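Local coordinates for protein cyclic UMP-AMP synthase (Rhodothermus marinus SG0.5JP17-172, PDB 6E0K) that joins UTP and ATP into the cyclic dinucleotide 3',3'-cUAMP, a second messenger that triggers abortive infection in bacterial antiphage defence, at residues T17-K22 with T124-D129. Sequence-based numbering, arbitrary orientation.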
loop_
_atom_site.group_PDB
_atom_site.type_symbol
_atom_site.label_atom_id
_atom_site.label_comp_id
_atom_site.label_asym_id
_atom_site.label_seq_id
_atom_site.Cartn_x
_atom_site.Cartn_y
_atom_site.Cartn_z
ATOM N N THR A 17 -5.634 -0.614 -15.874
ATOM C CA THR A 17 -5.205 0.568 -15.130
ATOM C C THR A 17 -5.499 1.881 -15.835
ATOM O O THR A 17 -5.167 2.933 -15.283
ATOM C CB THR A 17 -3.699 0.524 -14.831
ATOM O OG1 THR A 17 -2.956 0.573 -16.056
ATOM C CG2 THR A 17 -3.327 -0.734 -14.050
ATOM N N THR A 18 -6.093 1.858 -17.032
ATOM C CA THR A 18 -6.296 3.093 -17.789
ATOM C C THR A 18 -7.179 4.073 -17.030
ATOM O O THR A 18 -6.875 5.268 -16.945
ATOM C CB THR A 18 -6.908 2.764 -19.153
ATOM O OG1 THR A 18 -6.027 1.886 -19.867
ATOM C CG2 THR A 18 -7.142 4.033 -19.969
ATOM N N THR A 19 -8.281 3.586 -16.469
ATOM C CA THR A 19 -9.206 4.478 -15.788
ATOM C C THR A 19 -8.610 4.999 -14.483
ATOM O O THR A 19 -8.834 6.164 -14.119
ATOM C CB THR A 19 -10.536 3.744 -15.576
ATOM O OG1 THR A 19 -11.008 3.256 -16.842
ATOM C CG2 THR A 19 -11.590 4.662 -14.992
ATOM N N ALA A 20 -7.810 4.177 -13.789
ATOM C CA ALA A 20 -7.131 4.646 -12.583
ATOM C C ALA A 20 -6.114 5.733 -12.908
ATOM O O ALA A 20 -6.018 6.738 -12.194
ATOM C CB ALA A 20 -6.458 3.466 -11.879
ATOM N N LYS A 21 -5.366 5.565 -14.000
ATOM C CA LYS A 21 -4.418 6.600 -14.398
ATOM C C LYS A 21 -5.129 7.909 -14.731
ATOM O O LYS A 21 -4.666 8.987 -14.346
ATOM C CB LYS A 21 -3.574 6.114 -15.577
ATOM C CG LYS A 21 -2.458 5.151 -15.127
ATOM C CD LYS A 21 -1.687 4.555 -16.299
ATOM C CE LYS A 21 -0.629 3.578 -15.807
ATOM N NZ LYS A 21 -0.017 2.796 -16.919
ATOM N N LYS A 22 -6.275 7.836 -15.402
ATOM C CA LYS A 22 -7.021 9.054 -15.706
ATOM C C LYS A 22 -7.591 9.687 -14.451
ATOM O O LYS A 22 -7.730 10.917 -14.394
ATOM C CB LYS A 22 -8.160 8.765 -16.683
ATOM C CG LYS A 22 -7.715 8.225 -18.022
ATOM C CD LYS A 22 -6.749 9.145 -18.680
ATOM C CE LYS A 22 -7.426 10.418 -19.119
ATOM N NZ LYS A 22 -6.657 11.038 -20.229
ATOM N N THR A 124 -14.953 11.805 -12.789
ATOM C CA THR A 124 -15.628 11.233 -13.950
ATOM C C THR A 124 -15.026 9.910 -14.397
ATOM O O THR A 124 -15.502 9.329 -15.377
ATOM C CB THR A 124 -15.584 12.201 -15.128
ATOM O OG1 THR A 124 -14.209 12.465 -15.437
ATOM C CG2 THR A 124 -16.290 13.495 -14.771
ATOM N N TYR A 125 -13.987 9.430 -13.705
ATOM C CA TYR A 125 -13.369 8.155 -14.002
ATOM C C TYR A 125 -13.707 7.227 -12.846
ATOM O O TYR A 125 -14.832 6.685 -12.809
ATOM C CB TYR A 125 -11.869 8.362 -14.246
ATOM C CG TYR A 125 -11.623 9.246 -15.449
ATOM C CD1 TYR A 125 -11.754 8.725 -16.731
ATOM C CD2 TYR A 125 -11.271 10.582 -15.301
ATOM C CE1 TYR A 125 -11.541 9.518 -17.844
ATOM C CE2 TYR A 125 -11.060 11.385 -16.413
ATOM C CZ TYR A 125 -11.195 10.836 -17.683
ATOM O OH TYR A 125 -10.981 11.604 -18.814
ATOM N N LEU A 126 -12.816 7.022 -11.884
ATOM C CA LEU A 126 -13.092 6.250 -10.682
ATOM C C LEU A 126 -13.148 7.135 -9.446
ATOM O O LEU A 126 -12.651 8.266 -9.448
ATOM C CB LEU A 126 -12.014 5.174 -10.466
ATOM C CG LEU A 126 -12.148 4.006 -11.437
ATOM C CD1 LEU A 126 -10.845 3.242 -11.490
ATOM C CD2 LEU A 126 -13.291 3.093 -11.025
ATOM N N PRO A 127 -13.734 6.642 -8.361
ATOM C CA PRO A 127 -13.633 7.360 -7.095
ATOM C C PRO A 127 -12.195 7.352 -6.611
ATOM O O PRO A 127 -11.459 6.378 -6.796
ATOM C CB PRO A 127 -14.543 6.562 -6.150
ATOM C CG PRO A 127 -15.390 5.706 -7.045
ATOM C CD PRO A 127 -14.523 5.406 -8.230
ATOM N N ALA A 128 -11.794 8.462 -6.004
ATOM C CA ALA A 128 -10.454 8.636 -5.488
ATOM C C ALA A 128 -10.511 8.768 -3.974
ATOM O O ALA A 128 -11.380 9.453 -3.424
ATOM C CB ALA A 128 -9.783 9.865 -6.106
ATOM N N ASP A 129 -9.604 8.080 -3.306
ATOM C CA ASP A 129 -9.408 8.221 -1.871
ATOM C C ASP A 129 -8.111 8.997 -1.705
ATOM O O ASP A 129 -7.031 8.467 -1.985
ATOM C CB ASP A 129 -9.339 6.850 -1.203
ATOM C CG ASP A 129 -9.472 6.927 0.295
ATOM O OD1 ASP A 129 -10.410 7.600 0.775
ATOM O OD2 ASP A 129 -8.642 6.305 0.991
#
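Tyr125 lays one face of its ring against Lys22. The CB of Lys22 sits 3.5 Å from the ring centroid of Tyr125, 7° off the ring normal, a CH-pi contact. The Lys22 chain bends at chi2 and chi3. This passes CE by the hydroxyl, 3.8 Å from Tyr125 OH, while NZ leads away to a long, weak ion pair with Glu25. Nearer the backbone, Tyr125 CB rests 3.8 Å from Thr19 CG2. Leu126 follows and meets the same methyl, its CG lying 3.7 Å from Thr19 CG2. With CG2 anti to the backbone N and OG1 beside it (chi1 -55°), the methyl of Thr19 faces both Tyr125 CB and Leu126 CG. Leu126 CD1 comes within 3.9 Å of Ala20 N. Both Leu126 and Ala20 also touch Val61 and Tyr49. Thr23, the residue after Lys22, links the two backbones: its OG1 is hydrogen-bonded to Thr19 O and Leu126 N. Pro127 and Asp129 carry backbone hydrogen bonds to strand 61-68 (Val61 and Val63). Asp129 is a magnesium ligand like Asp60 and Asp62. The contact packs the start of helix 18-32 against the loop leading toward the strand that carries Asp129, in the nucleotidyltransferase fold of CD-NTases.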